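Local coordinates for choline binding protein A (PDB 5GT1), which binds zinc through a peptidase family M23 domain, the part described here, and is probably a cell-surface protein with choline-binding repeats, at residues E99-N110 and R131-R142. Sequence-based numbering, arbitrary orientation.
Sequences EYTFVYQEAFSN and RDTSHLHLGITR. With ZN (zinc ion), chain B.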
ATOM      1  N   GLU A  99      -1.389  15.083  -2.928  1.00 25.61           N
ATOM      2  CA  GLU A  99       0.003  14.887  -3.288  1.00 24.90           C
ATOM      3  C   GLU A  99       0.313  13.452  -3.745  1.00 22.69           C
ATOM      4  O   GLU A  99       1.228  13.227  -4.543  1.00 21.04           O
ATOM      5  CB  GLU A  99       0.846  15.236  -2.057  1.00 29.33           C
ATOM      6  CG  GLU A  99       2.261  15.710  -2.323  1.00 35.89           C
ATOM      7  CD  GLU A  99       2.973  16.224  -1.067  1.00 39.28           C
ATOM      8  OE1 GLU A  99       4.189  16.503  -1.149  1.00 43.58           O
ATOM      9  OE2 GLU A  99       2.340  16.357   0.006  1.00 41.57           O
ATOM     10  N   TYR A 100      -0.454  12.481  -3.253  1.00 20.13           N
ATOM     11  CA  TYR A 100      -0.045  11.073  -3.400  1.00 18.97           C
ATOM     12  C   TYR A 100      -1.099  10.146  -3.966  1.00 18.47           C
ATOM     13  O   TYR A 100      -2.299  10.336  -3.751  1.00 19.30           O
ATOM     14  CB  TYR A 100       0.414  10.509  -2.049  1.00 18.18           C
ATOM     15  CG  TYR A 100       1.610  11.198  -1.426  1.00 19.09           C
ATOM     16  CD1 TYR A 100       2.897  11.024  -1.950  1.00 18.59           C
ATOM     17  CD2 TYR A 100       1.458  11.995  -0.283  1.00 19.08           C
ATOM     18  CE1 TYR A 100       3.996  11.647  -1.359  1.00 18.90           C
ATOM     19  CE2 TYR A 100       2.550  12.614   0.316  1.00 19.28           C
ATOM     20  CZ  TYR A 100       3.810  12.437  -0.225  1.00 19.09           C
ATOM     21  OH  TYR A 100       4.889  13.049   0.368  1.00 20.02           O
ATOM     22  N   THR A 101      -0.628   9.122  -4.673  1.00 17.42           N
ATOM     23  CA  THR A 101      -1.452   7.984  -5.041  1.00 16.01           C
ATOM     24  C   THR A 101      -1.043   6.795  -4.172  1.00 15.09           C
ATOM     25  O   THR A 101       0.141   6.418  -4.135  1.00 14.45           O
ATOM     26  CB  THR A 101      -1.249   7.626  -6.522  1.00 17.03           C
ATOM     27  OG1 THR A 101      -1.533   8.775  -7.339  1.00 17.14           O
ATOM     28  CG2 THR A 101      -2.154   6.462  -6.921  1.00 16.79           C
ATOM     29  N   PHE A 102      -2.020   6.226  -3.467  1.00 13.93           N
ATOM     30  CA  PHE A 102      -1.825   5.051  -2.617  1.00 13.53           C
ATOM     31  C   PHE A 102      -2.431   3.839  -3.309  1.00 13.20           C
ATOM     32  O   PHE A 102      -3.577   3.892  -3.758  1.00 13.52           O
ATOM     33  CB  PHE A 102      -2.524   5.275  -1.265  1.00 13.81           C
ATOM     34  CG  PHE A 102      -2.057   6.513  -0.531  1.00 13.98           C
ATOM     35  CD1 PHE A 102      -1.057   6.429   0.434  1.00 13.92           C
ATOM     36  CD2 PHE A 102      -2.649   7.765  -0.783  1.00 13.83           C
ATOM     37  CE1 PHE A 102      -0.629   7.573   1.111  1.00 14.20           C
ATOM     38  CE2 PHE A 102      -2.229   8.900  -0.119  1.00 13.56           C
ATOM     39  CZ  PHE A 102      -1.223   8.810   0.829  1.00 14.14           C
ATOM     40  N   VAL A 103      -1.673   2.754  -3.402  1.00 12.21           N
ATOM     41  CA  VAL A 103      -2.193   1.504  -3.966  1.00 11.70           C
ATOM     42  C   VAL A 103      -2.237   0.425  -2.879  1.00 11.16           C
ATOM     43  O   VAL A 103      -1.207   0.096  -2.288  1.00 10.96           O
ATOM     44  CB  VAL A 103      -1.344   1.034  -5.170  1.00 11.51           C
ATOM     45  CG1 VAL A 103      -1.965  -0.205  -5.822  1.00 11.04           C
ATOM     46  CG2 VAL A 103      -1.204   2.174  -6.176  1.00 11.97           C
ATOM     47  N   TYR A 104      -3.426  -0.101  -2.595  1.00 10.90           N
ATOM     48  CA  TYR A 104      -3.567  -1.217  -1.660  1.00 11.23           C
ATOM     49  C   TYR A 104      -3.829  -2.454  -2.502  1.00 11.92           C
ATOM     50  O   TYR A 104      -4.864  -2.550  -3.168  1.00 12.37           O
ATOM     51  CB  TYR A 104      -4.749  -1.003  -0.692  1.00 11.01           C
ATOM     52  CG  TYR A 104      -4.664   0.264   0.126  1.00 10.90           C
ATOM     53  CD1 TYR A 104      -4.241   0.226   1.463  1.00 10.69           C
ATOM     54  CD2 TYR A 104      -5.004   1.504  -0.427  1.00 10.64           C
ATOM     55  CE1 TYR A 104      -4.155   1.398   2.223  1.00 10.28           C
ATOM     56  CE2 TYR A 104      -4.910   2.672   0.322  1.00 10.63           C
ATOM     57  CZ  TYR A 104      -4.477   2.605   1.644  1.00 10.43           C
ATOM     58  OH  TYR A 104      -4.398   3.768   2.392  1.00 10.80           O
ATOM     59  N   GLN A 105      -2.911  -3.408  -2.486  1.00 12.51           N
ATOM     60  CA  GLN A 105      -3.040  -4.547  -3.395  1.00 13.13           C
ATOM     61  C   GLN A 105      -2.729  -5.863  -2.676  1.00 13.80           C
ATOM     62  O   GLN A 105      -2.221  -5.856  -1.542  1.00 13.42           O
ATOM     63  CB  GLN A 105      -2.108  -4.355  -4.598  1.00 13.26           C
ATOM     64  CG  GLN A 105      -0.634  -4.492  -4.237  1.00 13.27           C
ATOM     65  CD  GLN A 105       0.293  -4.128  -5.371  1.00 13.86           C
ATOM     66  OE1 GLN A 105       0.208  -3.031  -5.921  1.00 14.28           O
ATOM     67  NE2 GLN A 105       1.206  -5.050  -5.719  1.00 14.05           N
ATOM     68  N   GLU A 106      -3.063  -6.973  -3.343  1.00 13.93           N
ATOM     69  CA  GLU A 106      -2.762  -8.346  -2.912  1.00 14.59           C
ATOM     70  C   GLU A 106      -3.431  -8.865  -1.636  1.00 13.97           C
ATOM     71  O   GLU A 106      -3.411 -10.075  -1.367  1.00 14.34           O
ATOM     72  CB  GLU A 106      -1.254  -8.578  -2.895  1.00 16.43           C
ATOM     73  CG  GLU A 106      -0.655  -8.442  -4.292  1.00 17.81           C
ATOM     74  CD  GLU A 106       0.832  -8.589  -4.261  1.00 20.33           C
ATOM     75  OE1 GLU A 106       1.309  -9.753  -4.143  1.00 22.46           O
ATOM     76  OE2 GLU A 106       1.519  -7.548  -4.333  1.00 20.55           O
ATOM     77  N   ALA A 107      -4.046  -7.970  -0.872  1.00 13.40           N
ATOM     78  CA  ALA A 107      -4.685  -8.337   0.395  1.00 13.46           C
ATOM     79  C   ALA A 107      -6.042  -9.023   0.216  1.00 14.07           C
ATOM     80  O   ALA A 107      -6.538  -9.659   1.141  1.00 13.90           O
ATOM     81  CB  ALA A 107      -4.876  -7.093   1.256  1.00 12.86           C
ATOM     82  N   PHE A 108      -6.656  -8.844  -0.950  1.00 14.72           N
ATOM     83  CA  PHE A 108      -8.074  -9.173  -1.126  1.00 15.91           C
ATOM     84  C   PHE A 108      -8.237 -10.291  -2.172  1.00 17.84           C
ATOM     85  O   PHE A 108      -7.952 -10.088  -3.357  1.00 17.68           O
ATOM     86  CB  PHE A 108      -8.857  -7.912  -1.516  1.00 15.26           C
ATOM     87  CG  PHE A 108      -8.406  -6.662  -0.782  1.00 14.55           C
ATOM     88  CD1 PHE A 108      -8.671  -6.502   0.578  1.00 14.33           C
ATOM     89  CD2 PHE A 108      -7.699  -5.652  -1.449  1.00 14.39           C
ATOM     90  CE1 PHE A 108      -8.243  -5.365   1.259  1.00 14.23           C
ATOM     91  CE2 PHE A 108      -7.284  -4.500  -0.774  1.00 13.85           C
ATOM     92  CZ  PHE A 108      -7.553  -4.361   0.580  1.00 14.16           C
ATOM     93  N   SER A 109      -8.652 -11.481  -1.715  1.00 19.84           N
ATOM     94  CA  SER A 109      -8.757 -12.648  -2.608  1.00 21.13           C
ATOM     95  C   SER A 109      -9.874 -12.465  -3.640  1.00 21.57           C
ATOM     96  O   SER A 109      -9.877 -13.125  -4.664  1.00 23.47           O
ATOM     97  CB  SER A 109      -8.959 -13.947  -1.823  1.00 21.85           C
ATOM     98  OG  SER A 109     -10.261 -13.993  -1.251  1.00 22.82           O
ATOM     99  N   ASN A 110     -10.806 -11.561  -3.360  1.00 22.00           N
ATOM    100  CA  ASN A 110     -11.846 -11.183  -4.307  1.00 23.38           C
ATOM    101  C   ASN A 110     -12.378  -9.801  -3.992  1.00 22.77           C
ATOM    102  O   ASN A 110     -12.204  -9.307  -2.868  1.00 20.77           O
ATOM    103  CB  ASN A 110     -12.985 -12.198  -4.309  1.00 26.36           C
ATOM    104  CG  ASN A 110     -13.781 -12.159  -3.045  1.00 27.68           C
ATOM    105  OD1 ASN A 110     -14.881 -11.608  -3.021  1.00 31.40           O
ATOM    106  ND2 ASN A 110     -13.222 -12.718  -1.966  1.00 30.39           N
ATOM    107  N   ARG A 131      -8.277  -8.147   4.682  1.00 13.03           N
ATOM    108  CA  ARG A 131      -7.210  -8.989   4.145  1.00 13.70           C
ATOM    109  C   ARG A 131      -7.537 -10.448   4.449  1.00 14.39           C
ATOM    110  O   ARG A 131      -7.714 -10.827   5.603  1.00 14.38           O
ATOM    111  CB  ARG A 131      -5.844  -8.627   4.757  1.00 13.55           C
ATOM    112  CG  ARG A 131      -4.688  -9.491   4.261  1.00 13.02           C
ATOM    113  CD  ARG A 131      -3.386  -9.193   5.017  1.00 13.42           C
ATOM    114  NE  ARG A 131      -3.546  -9.281   6.477  1.00 13.26           N
ATOM    115  CZ  ARG A 131      -2.663  -8.839   7.377  1.00 13.66           C
ATOM    116  NH1 ARG A 131      -1.511  -8.281   7.003  1.00 13.05           N
ATOM    117  NH2 ARG A 131      -2.932  -8.961   8.671  1.00 13.32           N
ATOM    118  N   ASP A 132      -7.586 -11.264   3.414  1.00 16.15           N
ATOM    119  CA  ASP A 132      -7.763 -12.695   3.632  1.00 17.93           C
ATOM    120  C   ASP A 132      -6.674 -13.495   2.925  1.00 18.70           C
ATOM    121  O   ASP A 132      -6.795 -14.707   2.772  1.00 19.13           O
ATOM    122  CB  ASP A 132      -9.158 -13.145   3.185  1.00 19.65           C
ATOM    123  CG  ASP A 132      -9.400 -12.922   1.707  1.00 21.95           C
ATOM    124  OD1 ASP A 132     -10.361 -13.532   1.181  1.00 24.64           O
ATOM    125  OD2 ASP A 132      -8.650 -12.147   1.063  1.00 21.60           O
ATOM    126  N   THR A 133      -5.618 -12.810   2.491  1.00 16.83           N
ATOM    127  CA  THR A 133      -4.473 -13.463   1.882  1.00 16.64           C
ATOM    128  C   THR A 133      -3.299 -13.342   2.852  1.00 16.90           C
ATOM    129  O   THR A 133      -3.446 -12.795   3.943  1.00 16.99           O
ATOM    130  CB  THR A 133      -4.078 -12.807   0.544  1.00 16.06           C
ATOM    131  OG1 THR A 133      -3.584 -11.488   0.793  1.00 15.10           O
ATOM    132  CG2 THR A 133      -5.260 -12.751  -0.445  1.00 16.16           C
ATOM    133  N   SER A 134      -2.125 -13.807   2.437  1.00 16.86           N
ATOM    134  CA  SER A 134      -0.970 -13.763   3.321  1.00 17.14           C
ATOM    135  C   SER A 134      -0.410 -12.354   3.549  1.00 16.69           C
ATOM    136  O   SER A 134       0.367 -12.160   4.478  1.00 15.71           O
ATOM    137  CB  SER A 134       0.136 -14.669   2.788  1.00 18.18           C
ATOM    138  OG  SER A 134       0.601 -14.160   1.555  1.00 19.69           O
ATOM    139  N   HIS A 135      -0.752 -11.387   2.691  1.00 15.96           N
ATOM    140  CA  HIS A 135      -0.217 -10.013   2.869  1.00 15.76           C
ATOM    141  C   HIS A 135      -0.934  -8.938   2.123  1.00 14.45           C
ATOM    142  O   HIS A 135      -1.625  -9.188   1.117  1.00 14.32           O
ATOM    143  CB  HIS A 135       1.271  -9.937   2.504  1.00 17.49           C
ATOM    144  CG  HIS A 135       1.533 -10.084   1.029  1.00 19.49           C
ATOM    145  ND1 HIS A 135       1.306 -11.238   0.366  1.00 20.79           N
ATOM    146  CD2 HIS A 135       2.007  -9.170   0.088  1.00 20.68           C
ATOM    147  CE1 HIS A 135       1.623 -11.077  -0.937  1.00 21.49           C
ATOM    148  NE2 HIS A 135       2.052  -9.811  -1.107  1.00 22.80           N
ATOM    149  N   LEU A 136      -0.783  -7.729   2.656  1.00 12.79           N
ATOM    150  CA  LEU A 136      -1.109  -6.507   1.967  1.00 11.54           C
ATOM    151  C   LEU A 136       0.199  -5.960   1.425  1.00 11.23           C
ATOM    152  O   LEU A 136       1.203  -5.940   2.136  1.00 11.18           O
ATOM    153  CB  LEU A 136      -1.704  -5.494   2.958  1.00 11.21           C
ATOM    154  CG  LEU A 136      -1.732  -4.019   2.513  1.00 11.21           C
ATOM    155  CD1 LEU A 136      -2.818  -3.802   1.465  1.00 11.16           C
ATOM    156  CD2 LEU A 136      -1.950  -3.096   3.710  1.00 11.01           C
ATOM    157  N   HIS A 137       0.186  -5.523   0.169  1.00 10.57           N
ATOM    158  CA  HIS A 137       1.256  -4.693  -0.377  1.00 10.47           C
ATOM    159  C   HIS A 137       0.726  -3.285  -0.542  1.00 10.77           C
ATOM    160  O   HIS A 137      -0.306  -3.056  -1.207  1.00 10.99           O
ATOM    161  CB  HIS A 137       1.748  -5.290  -1.706  1.00 10.54           C
ATOM    162  CG  HIS A 137       2.682  -4.401  -2.501  1.00 10.77           C
ATOM    163  ND1 HIS A 137       3.966  -4.747  -2.763  1.00 10.99           N
ATOM    164  CD2 HIS A 137       2.464  -3.175  -3.144  1.00 11.21           C
ATOM    165  CE1 HIS A 137       4.543  -3.781  -3.518  1.00 11.62           C
ATOM    166  NE2 HIS A 137       3.625  -2.824  -3.758  1.00 11.59           N
ATOM    167  N   LEU A 138       1.425  -2.332   0.073  1.00 10.42           N
ATOM    168  CA  LEU A 138       1.085  -0.915  -0.027  1.00 10.80           C
ATOM    169  C   LEU A 138       2.124  -0.205  -0.891  1.00 10.82           C
ATOM    170  O   LEU A 138       3.316  -0.338  -0.648  1.00 10.25           O
ATOM    171  CB  LEU A 138       1.038  -0.272   1.362  1.00 11.22           C
ATOM    172  CG  LEU A 138       0.810   1.247   1.418  1.00 11.81           C
ATOM    173  CD1 LEU A 138      -0.572   1.661   0.899  1.00 12.17           C
ATOM    174  CD2 LEU A 138       1.014   1.738   2.850  1.00 12.61           C
ATOM    175  N   GLY A 139       1.661   0.510  -1.911  1.00 10.66           N
ATOM    176  CA  GLY A 139       2.551   1.303  -2.765  1.00 11.19           C
ATOM    177  C   GLY A 139       2.141   2.759  -2.701  1.00 11.36           C
ATOM    178  O   GLY A 139       0.948   3.077  -2.621  1.00 11.30           O
ATOM    179  N   ILE A 140       3.132   3.647  -2.726  1.00 12.06           N
ATOM    180  CA  ILE A 140       2.876   5.082  -2.717  1.00 12.95           C
ATOM    181  C   ILE A 140       3.703   5.761  -3.812  1.00 13.32           C
ATOM    182  O   ILE A 140       4.905   5.503  -3.926  1.00 12.80           O
ATOM    183  CB  ILE A 140       3.179   5.726  -1.335  1.00 13.17           C
ATOM    184  CG1 ILE A 140       2.353   5.037  -0.229  1.00 13.40           C
ATOM    185  CG2 ILE A 140       2.839   7.221  -1.375  1.00 13.51           C
ATOM    186  CD1 ILE A 140       2.653   5.542   1.176  1.00 14.28           C
ATOM    187  N   THR A 141       3.057   6.630  -4.596  1.00 14.29           N
ATOM    188  CA  THR A 141       3.733   7.349  -5.682  1.00 15.65           C
ATOM    189  C   THR A 141       3.152   8.741  -5.798  1.00 16.89           C
ATOM    190  O   THR A 141       1.971   8.950  -5.504  1.00 16.38           O
ATOM    191  CB  THR A 141       3.623   6.584  -7.041  1.00 16.10           C
ATOM    192  OG1 THR A 141       4.296   7.319  -8.083  1.00 17.02           O
ATOM    193  CG2 THR A 141       2.162   6.376  -7.464  1.00 15.95           C
ATOM    194  N   ARG A 142       3.958   9.717  -6.222  1.00 18.16           N
ATOM    195  CA  ARG A 142       3.357  11.022  -6.568  1.00 20.44           C
ATOM    196  C   ARG A 142       2.682  10.990  -7.938  1.00 21.60           C
ATOM    197  O   ARG A 142       1.821  11.839  -8.232  1.00 22.04           O
ATOM    198  CB  ARG A 142       4.373  12.161  -6.503  1.00 21.59           C
ATOM    199  CG  ARG A 142       4.783  12.510  -5.089  1.00 23.23           C
ATOM    200  CD  ARG A 142       5.727  13.695  -5.088  1.00 25.99           C
ATOM    201  NE  ARG A 142       6.578  13.635  -3.908  1.00 30.46           N
ATOM    202  CZ  ARG A 142       6.361  14.325  -2.798  1.00 33.90           C
ATOM    203  NH1 ARG A 142       5.321  15.147  -2.727  1.00 35.94           N
ATOM    204  NH2 ARG A 142       7.189  14.206  -1.768  1.00 33.28           N
TER
HETATM  205 ZN    ZN B 601       5.073  -6.435  -2.331  1.00 18.46          ZN
HETATM  206  O   HOH W   1       1.629  14.864  -6.809  1.00 39.35           O
HETATM  207  O   HOH W   2       3.589  -7.931  -2.725  1.00 21.80           O
HETATM  208  O   HOH W   3       5.368  -6.815  -4.568  1.00 20.57           O
HETATM  209  O   HOH W   4       5.963  -8.780  -2.548  1.00 38.61           O
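Two antiparallel strands of the M23 peptidase domain, 101-105 and 135-141, pair at the metal site, where the HxH motif of the family, His-135 and His-137, faces Gln-105 and Glu-106. Three hydrogen-bonded pairs, Thr-101 with Thr-141, Val-103 with Gly-139 and Gln-105 with His-137, join the backbones. His-137 ND1 binds the zinc ion at 2.1 Å; His-57, Asp-61 and three waters complete the site. With CG anti to the backbone N (chi1 170°), the His-137 imidazole lies alongside the Gln-105 amide, the planes 23° apart. NE2 of Gln-105 sits 3.4 Å above the ring plane, toward its rim. The same NE2, its partner in the amide plane, gives a straight 2.9 Å bond to Glu-106 OE2 on its anti side, which helps hold the amide and the carboxylate in place. Replacing Gln-105 by an alanine is likely to uncover this face of the zinc-binding imidazole and leave Glu-106 OE2 without its amide donor, freer to turn. Glu-106 OE2 also accepts from a zinc-bound water, which lies at the edge of the His-135 ring, 2.9 Å from its NE2; the direct bond from that NE2 to Glu-106 OE1 is weak. On the other sheet face, Leu-138 CD1 makes a CH-pi contact over the Tyr-104 ring, whose hydroxyl bonds to Val-75 N, and Ile-140 CG1 packs beside Phe-102 CD1; helix 163-173 touches Leu-138 and Ile-140. At one end, Tyr-100 CE1 lies over the centre of the Arg-142 guanidinium. At the corner formed by Glu-106 and Ala-107, Thr-133 OG1 donates to Glu-106 O (2.6 Å); beyond it, Asp-132 OD2 takes the Ser-109 N-H on its syn lone pair at 2.9 Å.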